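Local coordinates for DNA mismatch repair protein MUTS (Thermus aquaticus, PDB 1EWQ), which recognises mismatched and unpaired bases in duplex DNA to start mismatch repair, and carries a weak ATPase activity, at residues Val21-Gln26 and Leu32-Gly37; Phe39-Gly44 and Thr59-Lys64; Gly300-Arg305 and Pro545-Arg550. One frame throughout, in Å; residues are numbered along the deposited sequence.

Interaction 1. Residues Val21-Gln26 and Leu32-Gly37; sequences VELRDQ and LLFQVG
L32 sets its CG anti to the backbone N (chi1 -168°), which sends the branch from the strand up against the helix, while L23 turns its own CG beside its backbone N (chi1 -63°), a setting that carries CD1 of L23 toward F34. The tip of L32 meets main chain more than side chain: CD1 of L32 lies 3.3 Å from the backbone N of R24, and the nearest side-chain atom is CB of L23 at 3.8 Å from that same methyl. Further along, L23 brings CD1 to the rim of the F34 ring, 3.7 Å from CE1 of F34 and close to the ring plane, so the methyl meets the edge rather than a face; the two side chains cross at about a right angle. Helix 15-26 leads through a short loop into strand 31-36 in the mismatch-binding domain I of MutS, and packs on the mixed sheet. The short segments run nearly antiparallel, at 155°, with their axes 9.2 Å apart. A95 of the neighbouring strand 92-97 also touches L23 and F34, and the ring of Y20 meets that of F34. Of the R24 side chain, only CB comes near L32; bent at chi3, the rest leads the guanidinium away to D25, where NH2 of R24 forms a salt bridge to OD2 of D25 at 3.1 Å, nearly in the guanidinium plane.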
loop_
_atom_site.group_PDB
_atom_site.type_symbol
_atom_site.label_atom_id
_atom_site.label_comp_id
_atom_site.label_asym_id
_atom_site.label_seq_id
_atom_site.Cartn_x
_atom_site.Cartn_y
_atom_site.Cartn_z
ATOM N N VAL C 21 -20.833 -17.364 20.688
ATOM C CA VAL C 21 -20.608 -16.209 21.546
ATOM C C VAL C 21 -19.754 -16.533 22.769
ATOM O O VAL C 21 -18.977 -15.697 23.226
ATOM C CB VAL C 21 -21.964 -15.601 21.997
ATOM C CG1 VAL C 21 -21.755 -14.595 23.122
ATOM C CG2 VAL C 21 -22.642 -14.922 20.811
ATOM N N GLU C 22 -19.895 -17.749 23.287
ATOM C CA GLU C 22 -19.139 -18.185 24.459
ATOM C C GLU C 22 -17.641 -18.185 24.165
ATOM O O GLU C 22 -16.848 -17.639 24.934
ATOM C CB GLU C 22 -19.563 -19.595 24.869
ATOM C CG GLU C 22 -19.383 -19.891 26.342
ATOM C CD GLU C 22 -20.453 -19.233 27.194
ATOM O OE1 GLU C 22 -21.647 -19.572 27.010
ATOM O OE2 GLU C 22 -20.104 -18.376 28.042
ATOM N N LEU C 23 -17.263 -18.807 23.051
ATOM C CA LEU C 23 -15.863 -18.880 22.645
ATOM C C LEU C 23 -15.333 -17.493 22.295
ATOM O O LEU C 23 -14.249 -17.105 22.732
ATOM C CB LEU C 23 -15.708 -19.801 21.430
ATOM C CG LEU C 23 -16.085 -21.274 21.608
ATOM C CD1 LEU C 23 -16.068 -21.979 20.261
ATOM C CD2 LEU C 23 -15.117 -21.935 22.572
ATOM N N ARG C 24 -16.113 -16.754 21.515
ATOM C CA ARG C 24 -15.736 -15.415 21.083
ATOM C C ARG C 24 -15.213 -14.546 22.218
ATOM O O ARG C 24 -14.089 -14.048 22.159
ATOM C CB ARG C 24 -16.930 -14.722 20.425
ATOM C CG ARG C 24 -16.620 -13.351 19.861
ATOM C CD ARG C 24 -17.893 -12.545 19.716
ATOM N NE ARG C 24 -18.569 -12.428 21.005
ATOM C CZ ARG C 24 -19.742 -11.832 21.198
ATOM N NH1 ARG C 24 -20.394 -11.282 20.180
ATOM N NH2 ARG C 24 -20.263 -11.783 22.419
ATOM N N ASP C 25 -16.034 -14.361 23.247
ATOM C CA ASP C 25 -15.656 -13.532 24.389
ATOM C C ASP C 25 -14.377 -13.989 25.081
ATOM O O ASP C 25 -13.723 -13.205 25.761
ATOM C CB ASP C 25 -16.805 -13.474 25.400
ATOM C CG ASP C 25 -18.015 -12.728 24.863
ATOM O OD1 ASP C 25 -17.857 -11.566 24.428
ATOM O OD2 ASP C 25 -19.126 -13.301 24.876
ATOM N N GLN C 26 -14.025 -15.258 24.905
ATOM C CA GLN C 26 -12.808 -15.793 25.497
ATOM C C GLN C 26 -11.552 -15.234 24.832
ATOM O O GLN C 26 -10.477 -15.273 25.421
ATOM C CB GLN C 26 -12.798 -17.321 25.393
ATOM C CG GLN C 26 -13.722 -18.007 26.370
ATOM C CD GLN C 26 -13.793 -19.503 26.147
ATOM O OE1 GLN C 26 -12.773 -20.160 25.931
ATOM N NE2 GLN C 26 -15.000 -20.056 26.215
ATOM N N LEU C 32 -12.602 -14.243 15.720
ATOM C CA LEU C 32 -12.951 -15.651 15.813
ATOM C C LEU C 32 -13.632 -16.194 14.562
ATOM O O LEU C 32 -14.624 -15.635 14.085
ATOM C CB LEU C 32 -13.842 -15.872 17.037
ATOM C CG LEU C 32 -14.071 -17.321 17.472
ATOM C CD1 LEU C 32 -14.114 -17.387 18.983
ATOM C CD2 LEU C 32 -15.347 -17.859 16.857
ATOM N N LEU C 33 -13.073 -17.279 14.032
ATOM C CA LEU C 33 -13.602 -17.948 12.851
ATOM C C LEU C 33 -14.248 -19.216 13.379
ATOM O O LEU C 33 -13.567 -20.175 13.744
ATOM C CB LEU C 33 -12.475 -18.266 11.865
ATOM C CG LEU C 33 -11.785 -17.005 11.319
ATOM C CD1 LEU C 33 -10.658 -17.384 10.372
ATOM C CD2 LEU C 33 -12.802 -16.133 10.598
ATOM N N PHE C 34 -15.575 -19.187 13.431
ATOM C CA PHE C 34 -16.391 -20.271 13.967
ATOM C C PHE C 34 -16.803 -21.278 12.901
ATOM O O PHE C 34 -17.647 -20.986 12.044
ATOM C CB PHE C 34 -17.630 -19.651 14.617
ATOM C CG PHE C 34 -18.389 -20.574 15.520
ATOM C CD1 PHE C 34 -17.763 -21.180 16.608
ATOM C CD2 PHE C 34 -19.752 -20.781 15.327
ATOM C CE1 PHE C 34 -18.486 -21.978 17.494
ATOM C CE2 PHE C 34 -20.488 -21.574 16.204
ATOM C CZ PHE C 34 -19.854 -22.175 17.293
ATOM N N GLN C 35 -16.212 -22.468 12.965
ATOM C CA GLN C 35 -16.503 -23.536 12.013
ATOM C C GLN C 35 -17.909 -24.131 12.148
ATOM O O GLN C 35 -18.327 -24.529 13.237
ATOM C CB GLN C 35 -15.459 -24.642 12.175
ATOM C CG GLN C 35 -15.943 -26.071 11.922
ATOM C CD GLN C 35 -16.012 -26.433 10.465
ATOM O OE1 GLN C 35 -15.692 -27.563 10.075
ATOM N NE2 GLN C 35 -16.447 -25.487 9.640
ATOM N N VAL C 36 -18.632 -24.176 11.034
ATOM C CA VAL C 36 -19.980 -24.747 10.992
ATOM C C VAL C 36 -20.062 -25.442 9.641
ATOM O O VAL C 36 -20.349 -24.808 8.633
ATOM C CB VAL C 36 -21.092 -23.664 11.054
ATOM C CG1 VAL C 36 -22.457 -24.328 11.193
ATOM C CG2 VAL C 36 -20.857 -22.722 12.209
ATOM N N GLY C 37 -19.801 -26.743 9.620
ATOM C CA GLY C 37 -19.825 -27.460 8.359
ATOM C C GLY C 37 -18.579 -27.131 7.551
ATOM O O GLY C 37 -17.469 -27.143 8.085
#

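Interaction 2. Residues Phe39-Gly44 and Thr59-Lys64; sequences FYECFG and THKTSK. With nucleotides of chain A; nucleotides of chain B.
E41 and K61 reach toward each other from two strands of one sheet, their side chains crossing at about a right angle, and stop short of a salt bridge: OE1 of E41 lies 4.1 Å from NZ of K61. Bends at chi2 and chi4 put NZ of K61 near the acid, while its CB rests obliquely against the F43 ring, 4.2 Å from CE2 of F43. E41 has a stronger partner in the DNA. Its other oxygen, OE2, accepts an almost straight hydrogen bond (174°) from N3 of thymine DT13 of chain A, at 2.6 Å, whereas OE1 is buried without a hydrogen-bonding partner. The positive charge of K61 would be expected to ease the cost of burying this carboxylate. F39 lays one face of its ring over the same base, with CE2 of F39 3.4 Å from C6 of DT13. Stacking and the E41 bond thus hold one thymine from two directions, the Phe-X-Glu reading of a mispaired or unpaired base known from the MutS family. An alanine in place of F39 would remove the ring and would probably leave the thymine unstacked on that side and freer to turn away from E41. OG1 of T59 donates a hydrogen bond to O3' of DG12 of chain A, 3.0 Å away. Strand 67-74 lies between strands 39-43 and 59-62, pairing with both, while L17 and L16 of helix 15-26 touch F43 and K61.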
loop_
_atom_site.group_PDB
_atom_site.type_symbol
_atom_site.label_atom_id
_atom_site.label_comp_id
_atom_site.label_asym_id
_atom_site.label_seq_id
_atom_site.Cartn_x
_atom_site.Cartn_y
_atom_site.Cartn_z
ATOM N N PHE C 39 -17.737 -24.244 6.327
ATOM C CA PHE C 39 -17.509 -22.807 6.352
ATOM C C PHE C 39 -17.075 -22.311 7.729
ATOM O O PHE C 39 -17.490 -22.855 8.750
ATOM C CB PHE C 39 -18.783 -22.042 5.957
ATOM C CG PHE C 39 -19.114 -22.103 4.494
ATOM C CD1 PHE C 39 -19.682 -23.243 3.941
ATOM C CD2 PHE C 39 -18.859 -21.010 3.666
ATOM C CE1 PHE C 39 -19.992 -23.300 2.586
ATOM C CE2 PHE C 39 -19.165 -21.056 2.304
ATOM C CZ PHE C 39 -19.734 -22.207 1.765
ATOM N N TYR C 40 -16.227 -21.285 7.737
ATOM C CA TYR C 40 -15.777 -20.636 8.966
ATOM C C TYR C 40 -16.631 -19.380 8.959
ATOM O O TYR C 40 -16.464 -18.514 8.098
ATOM C CB TYR C 40 -14.304 -20.234 8.885
ATOM C CG TYR C 40 -13.353 -21.310 9.312
ATOM C CD1 TYR C 40 -12.399 -21.811 8.430
ATOM C CD2 TYR C 40 -13.398 -21.828 10.606
ATOM C CE1 TYR C 40 -11.505 -22.806 8.825
ATOM C CE2 TYR C 40 -12.513 -22.821 11.016
ATOM C CZ TYR C 40 -11.567 -23.304 10.119
ATOM O OH TYR C 40 -10.676 -24.267 10.522
ATOM N N GLU C 41 -17.548 -19.280 9.911
ATOM C CA GLU C 41 -18.454 -18.141 9.946
ATOM C C GLU C 41 -18.257 -17.168 11.100
ATOM O O GLU C 41 -17.644 -17.492 12.122
ATOM C CB GLU C 41 -19.898 -18.655 9.949
ATOM C CG GLU C 41 -20.088 -19.935 9.142
ATOM C CD GLU C 41 -21.517 -20.448 9.166
ATOM O OE1 GLU C 41 -22.142 -20.441 10.248
ATOM O OE2 GLU C 41 -22.014 -20.871 8.101
ATOM N N CYS C 42 -18.790 -15.965 10.909
ATOM C CA CYS C 42 -18.739 -14.898 11.901
ATOM C C CYS C 42 -20.142 -14.321 11.945
ATOM O O CYS C 42 -20.834 -14.307 10.928
ATOM C CB CYS C 42 -17.757 -13.800 11.478
ATOM S SG CYS C 42 -16.036 -14.311 11.418
ATOM N N PHE C 43 -20.563 -13.850 13.115
ATOM C CA PHE C 43 -21.895 -13.270 13.263
ATOM C C PHE C 43 -21.837 -11.870 13.884
ATOM O O PHE C 43 -20.776 -11.414 14.306
ATOM C CB PHE C 43 -22.778 -14.192 14.117
ATOM C CG PHE C 43 -22.805 -15.621 13.641
ATOM C CD1 PHE C 43 -21.967 -16.575 14.208
ATOM C CD2 PHE C 43 -23.653 -16.009 12.611
ATOM C CE1 PHE C 43 -21.977 -17.894 13.753
ATOM C CE2 PHE C 43 -23.667 -17.323 12.152
ATOM C CZ PHE C 43 -22.828 -18.263 12.724
ATOM N N GLY C 44 -22.979 -11.191 13.937
ATOM C CA GLY C 44 -23.015 -9.853 14.504
ATOM C C GLY C 44 -22.023 -8.927 13.821
ATOM O O GLY C 44 -21.812 -9.021 12.610
ATOM N N THR C 59 -24.648 -11.995 4.609
ATOM C CA THR C 59 -25.984 -12.575 4.731
ATOM C C THR C 59 -26.526 -12.378 6.148
ATOM O O THR C 59 -26.228 -11.382 6.804
ATOM C CB THR C 59 -25.992 -14.096 4.430
ATOM O OG1 THR C 59 -24.996 -14.408 3.448
ATOM C CG2 THR C 59 -27.352 -14.514 3.895
ATOM N N HIS C 60 -27.319 -13.339 6.609
ATOM C CA HIS C 60 -27.908 -13.292 7.942
ATOM C C HIS C 60 -28.301 -14.694 8.386
ATOM O O HIS C 60 -28.477 -15.590 7.562
ATOM C CB HIS C 60 -29.139 -12.389 7.942
ATOM C CG HIS C 60 -29.821 -12.317 6.617
ATOM N ND1 HIS C 60 -29.391 -11.482 5.607
ATOM C CD2 HIS C 60 -30.858 -13.023 6.106
ATOM C CE1 HIS C 60 -30.131 -11.678 4.531
ATOM N NE2 HIS C 60 -31.029 -12.608 4.807
ATOM N N LYS C 61 -28.429 -14.874 9.695
ATOM C CA LYS C 61 -28.801 -16.160 10.274
ATOM C C LYS C 61 -30.082 -15.938 11.068
ATOM O O LYS C 61 -30.043 -15.502 12.220
ATOM C CB LYS C 61 -27.689 -16.662 11.204
ATOM C CG LYS C 61 -27.784 -18.138 11.568
ATOM C CD LYS C 61 -27.751 -19.005 10.315
ATOM C CE LYS C 61 -27.512 -20.471 10.648
ATOM N NZ LYS C 61 -26.149 -20.700 11.201
ATOM N N THR C 62 -31.218 -16.236 10.446
ATOM C CA THR C 62 -32.507 -16.038 11.096
ATOM C C THR C 62 -32.995 -17.229 11.907
ATOM O O THR C 62 -32.862 -18.381 11.496
ATOM C CB THR C 62 -33.595 -15.664 10.061
ATOM O OG1 THR C 62 -33.271 -14.404 9.458
ATOM C CG2 THR C 62 -34.959 -15.565 10.731
ATOM N N SER C 63 -33.555 -16.918 13.072
ATOM C CA SER C 63 -34.114 -17.899 13.996
ATOM C C SER C 63 -35.301 -17.205 14.664
ATOM O O SER C 63 -35.235 -16.008 14.947
ATOM C CB SER C 63 -33.085 -18.287 15.058
ATOM O OG SER C 63 -32.784 -17.191 15.908
ATOM N N LYS C 64 -36.375 -17.949 14.914
ATOM C CA LYS C 64 -37.581 -17.390 15.531
ATOM C C LYS C 64 -37.274 -16.188 16.417
ATOM O O LYS C 64 -37.774 -15.082 16.197
ATOM C CB LYS C 64 -38.296 -18.457 16.361
ATOM C CG LYS C 64 -39.578 -17.959 17.004
ATOM C CD LYS C 64 -40.300 -19.074 17.723
ATOM C CE LYS C 64 -41.606 -18.584 18.319
ATOM N NZ LYS C 64 -42.300 -19.673 19.061
ATOM P P DT A 13 -26.028 -16.339 0.620
ATOM O OP1 DT A 13 -26.589 -14.989 0.353
ATOM O OP2 DT A 13 -26.379 -17.475 -0.271
ATOM O "O5'" DT A 13 -24.449 -16.227 0.681
ATOM C "C5'" DT A 13 -23.783 -16.975 1.672
ATOM C "C4'" DT A 13 -22.463 -16.351 2.031
ATOM O "O4'" DT A 13 -22.131 -16.925 3.306
ATOM C "C3'" DT A 13 -21.342 -16.746 1.076
ATOM O "O3'" DT A 13 -20.355 -15.713 0.967
ATOM C "C2'" DT A 13 -20.798 -18.032 1.676
ATOM C "C1'" DT A 13 -21.168 -17.953 3.158
ATOM N N1 DT A 13 -21.764 -19.191 3.710
ATOM C C2 DT A 13 -21.681 -19.393 5.068
ATOM O O2 DT A 13 -21.174 -18.589 5.832
ATOM N N3 DT A 13 -22.218 -20.576 5.504
ATOM C C4 DT A 13 -22.822 -21.551 4.739
ATOM O O4 DT A 13 -23.230 -22.576 5.270
ATOM C C5 DT A 13 -22.908 -21.262 3.327
ATOM C C7 DT A 13 -23.585 -22.244 2.424
ATOM C C6 DT A 13 -22.375 -20.114 2.887
ATOM P P DA B 16 -35.392 -21.980 16.555
ATOM O OP1 DA B 16 -35.121 -20.610 17.062
ATOM O OP2 DA B 16 -35.408 -23.129 17.499
ATOM O "O5'" DA B 16 -36.774 -21.933 15.769
ATOM C "C5'" DA B 16 -36.917 -21.123 14.604
ATOM C "C4'" DA B 16 -38.118 -21.567 13.802
ATOM O "O4'" DA B 16 -37.895 -22.910 13.315
ATOM C "C3'" DA B 16 -39.426 -21.609 14.588
ATOM O "O3'" DA B 16 -40.503 -21.146 13.769
ATOM C "C2'" DA B 16 -39.582 -23.075 14.956
ATOM C "C1'" DA B 16 -38.870 -23.811 13.827
ATOM N N9 DA B 16 -38.163 -25.014 14.267
ATOM C C8 DA B 16 -37.456 -25.174 15.431
ATOM N N7 DA B 16 -36.887 -26.349 15.550
ATOM C C5 DA B 16 -37.249 -27.013 14.387
ATOM C C6 DA B 16 -36.955 -28.298 13.905
ATOM N N6 DA B 16 -36.187 -29.174 14.557
ATOM N N1 DA B 16 -37.478 -28.657 12.713
ATOM C C2 DA B 16 -38.236 -27.772 12.056
ATOM N N3 DA B 16 -38.578 -26.535 12.401
ATOM C C4 DA B 16 -38.047 -26.209 13.592
ATOM P P DG A 12 -31.511 -18.060 2.760
ATOM O OP1 DG A 12 -32.357 -16.902 3.138
ATOM O OP2 DG A 12 -31.713 -18.727 1.445
ATOM O "O5'" DG A 12 -29.988 -17.612 2.824
ATOM C "C5'" DG A 12 -29.306 -17.461 4.068
ATOM C "C4'" DG A 12 -27.840 -17.748 3.862
ATOM O "O4'" DG A 12 -27.563 -19.121 4.245
ATOM C "C3'" DG A 12 -27.482 -17.612 2.380
ATOM O "O3'" DG A 12 -26.374 -16.762 2.135
ATOM C "C2'" DG A 12 -27.193 -19.027 1.920
ATOM C "C1'" DG A 12 -26.930 -19.828 3.190
ATOM N N9 DG A 12 -27.550 -21.149 3.078
ATOM C C8 DG A 12 -28.523 -21.483 2.166
ATOM N N7 DG A 12 -28.860 -22.740 2.206
ATOM C C5 DG A 12 -28.078 -23.279 3.218
ATOM C C6 DG A 12 -28.007 -24.612 3.701
ATOM O O6 DG A 12 -28.629 -25.605 3.311
ATOM N N1 DG A 12 -27.093 -24.733 4.740
ATOM C C2 DG A 12 -26.334 -23.707 5.245
ATOM N N2 DG A 12 -25.508 -24.047 6.244
ATOM N N3 DG A 12 -26.385 -22.448 4.799
ATOM C C4 DG A 12 -27.274 -22.308 3.788
#

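Interaction 3. Residues Gly300-Arg305 and Pro545-Arg550; sequences GPLEAR and PRFGDR
The first turns of helix 299-314 face the short edge strand 546-547 at some distance, the nearest CA atoms being those of E303 and R546, 8.8 Å apart, so side chains and water make the join. F547 reaches across the gap, and CE1 of its ring comes to 4.1 Å from CB of L302 in an oblique apolar contact. E303 passes the same ring in the opposite direction. Its chain, bent at chi2 (-80°), places the carboxylate at the ring edge, with OE2 of E303 3.6 Å from CD1 of F547 and the two planes 74° apart; the negative group thus lies near ring hydrogens instead of over the pi face. Each carboxylate oxygen also holds a water. One water donates to OE1 of E303 at 2.8 Å and to O of P545 at 2.6 Å; the second donates to OE2 of E303 at 2.6 Å and accepts from N of F547 at 3.1 Å. Salt bridges from R299 to OE2 and from R544 to OE1 pair the acid twice over, and would be expected to keep it ionised. R299 also bonds O of F547, while L306 and A603 pack against the phenylalanine. Here F547 and the water-bridged E303 join helix 299-314 of the helical domain III to strand 546-547, at the edge of the mixed sheet that includes strand 613-616 of the P-loop ATPase domain.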
loop_
_atom_site.group_PDB
_atom_site.type_symbol
_atom_site.label_atom_id
_atom_site.label_comp_id
_atom_site.label_asym_id
_atom_site.label_seq_id
_atom_site.Cartn_x
_atom_site.Cartn_y
_atom_site.Cartn_z
ATOM N N GLY C 300 39.935 -17.186 13.723
ATOM C CA GLY C 300 39.900 -18.619 13.490
ATOM C C GLY C 300 38.642 -19.119 12.807
ATOM O O GLY C 300 38.723 -19.707 11.729
ATOM N N PRO C 301 37.464 -18.930 13.421
ATOM C CA PRO C 301 36.252 -19.410 12.754
ATOM C C PRO C 301 36.018 -18.727 11.403
ATOM O O PRO C 301 35.477 -19.338 10.479
ATOM C CB PRO C 301 35.146 -19.145 13.780
ATOM C CG PRO C 301 35.737 -18.147 14.729
ATOM C CD PRO C 301 37.182 -18.525 14.808
ATOM N N LEU C 302 36.445 -17.477 11.276
ATOM C CA LEU C 302 36.273 -16.774 10.007
ATOM C C LEU C 302 37.138 -17.414 8.925
ATOM O O LEU C 302 36.680 -17.640 7.810
ATOM C CB LEU C 302 36.624 -15.291 10.154
ATOM C CG LEU C 302 35.542 -14.458 10.853
ATOM C CD1 LEU C 302 36.097 -13.094 11.213
ATOM C CD2 LEU C 302 34.308 -14.341 9.950
ATOM N N GLU C 303 38.387 -17.719 9.257
ATOM C CA GLU C 303 39.288 -18.346 8.289
ATOM C C GLU C 303 38.735 -19.719 7.881
ATOM O O GLU C 303 38.929 -20.160 6.749
ATOM C CB GLU C 303 40.695 -18.489 8.885
ATOM C CG GLU C 303 41.299 -17.163 9.373
ATOM C CD GLU C 303 41.876 -16.311 8.250
ATOM O OE1 GLU C 303 41.373 -16.384 7.107
ATOM O OE2 GLU C 303 42.834 -15.551 8.510
ATOM N N ALA C 304 38.032 -20.385 8.793
ATOM C CA ALA C 304 37.446 -21.690 8.493
ATOM C C ALA C 304 36.286 -21.518 7.510
ATOM O O ALA C 304 36.114 -22.328 6.603
ATOM C CB ALA C 304 36.960 -22.376 9.780
ATOM N N ARG C 305 35.489 -20.468 7.693
ATOM C CA ARG C 305 34.376 -20.219 6.780
ATOM C C ARG C 305 34.950 -19.875 5.403
ATOM O O ARG C 305 34.443 -20.324 4.376
ATOM C CB ARG C 305 33.500 -19.052 7.267
ATOM C CG ARG C 305 32.559 -19.339 8.452
ATOM C CD ARG C 305 31.700 -18.088 8.742
ATOM N NE ARG C 305 30.805 -18.253 9.890
ATOM C CZ ARG C 305 30.005 -17.305 10.379
ATOM N NH1 ARG C 305 29.967 -16.100 9.826
ATOM N NH2 ARG C 305 29.250 -17.562 11.443
ATOM N N PRO C 545 39.637 -12.052 1.624
ATOM C CA PRO C 545 40.274 -11.030 2.455
ATOM C C PRO C 545 41.247 -11.632 3.469
ATOM O O PRO C 545 41.078 -12.762 3.913
ATOM C CB PRO C 545 39.084 -10.373 3.147
ATOM C CG PRO C 545 38.184 -11.543 3.379
ATOM C CD PRO C 545 38.228 -12.228 2.024
ATOM N N ARG C 546 42.269 -10.869 3.830
ATOM C CA ARG C 546 43.237 -11.330 4.808
ATOM C C ARG C 546 43.039 -10.449 6.036
ATOM O O ARG C 546 42.726 -9.273 5.911
ATOM C CB ARG C 546 44.656 -11.170 4.274
ATOM C CG ARG C 546 44.874 -11.740 2.877
ATOM C CD ARG C 546 44.594 -13.234 2.807
ATOM N NE ARG C 546 44.700 -13.738 1.438
ATOM C CZ ARG C 546 44.480 -15.003 1.083
ATOM N NH1 ARG C 546 44.141 -15.906 1.998
ATOM N NH2 ARG C 546 44.595 -15.370 -0.188
ATOM N N PHE C 547 43.219 -11.019 7.221
ATOM C CA PHE C 547 43.032 -10.254 8.448
ATOM C C PHE C 547 44.348 -9.858 9.105
ATOM O O PHE C 547 45.273 -10.661 9.190
ATOM C CB PHE C 547 42.172 -11.052 9.437
ATOM C CG PHE C 547 40.826 -11.429 8.890
ATOM C CD1 PHE C 547 40.561 -12.732 8.496
ATOM C CD2 PHE C 547 39.839 -10.463 8.731
ATOM C CE1 PHE C 547 39.324 -13.069 7.948
ATOM C CE2 PHE C 547 38.599 -10.783 8.185
ATOM C CZ PHE C 547 38.338 -12.083 7.792
ATOM N N GLY C 548 44.409 -8.611 9.562
ATOM C CA GLY C 548 45.591 -8.074 10.218
ATOM C C GLY C 548 45.162 -6.823 10.972
ATOM O O GLY C 548 43.973 -6.661 11.249
ATOM N N ASP C 549 46.084 -5.933 11.322
ATOM C CA ASP C 549 45.660 -4.726 12.028
ATOM C C ASP C 549 45.575 -3.530 11.092
ATOM O O ASP C 549 45.097 -2.460 11.460
ATOM C CB ASP C 549 46.592 -4.408 13.199
ATOM C CG ASP C 549 46.307 -3.043 13.809
ATOM O OD1 ASP C 549 46.786 -2.033 13.239
ATOM O OD2 ASP C 549 45.590 -2.977 14.841
ATOM N N ARG C 550 46.024 -3.723 9.866
ATOM C CA ARG C 550 45.978 -2.657 8.886
ATOM C C ARG C 550 44.836 -2.896 7.918
ATOM O O ARG C 550 44.537 -4.040 7.565
ATOM C CB ARG C 550 47.290 -2.605 8.099
ATOM C CG ARG C 550 48.363 -1.797 8.768
ATOM C CD ARG C 550 49.759 -2.197 8.305
ATOM N NE ARG C 550 50.769 -1.285 8.842
ATOM C CZ ARG C 550 50.819 -0.865 10.107
ATOM N NH1 ARG C 550 49.911 -1.274 10.993
ATOM N NH2 ARG C 550 51.778 -0.022 10.486
HETATM O O HOH W 1 41.904 -15.110 4.663
HETATM O O HOH W 2 44.074 -13.939 6.958
#

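Interactions 1 and 2 belong to one sheet of domain I: strands 31-36 and 39-43 are neighbours in it and in the chain, and N of E41 probably bonds to O of F34. Interaction 1 is partly buried, apolar packing of a helix on that sheet, whereas interaction 2, though buried, pairs a loose charge contact with an aliphatic-aromatic touch and makes its hydrogen bonds to DNA. The centres of these two lie 12 Å apart. Interaction 3 shares no element with them; its centre is 58 Å from that of interaction 1 and 66 Å from that of interaction 2, across the chain's centre. Also buried, it joins domains through an aromatic ring, ordered waters and paired charges.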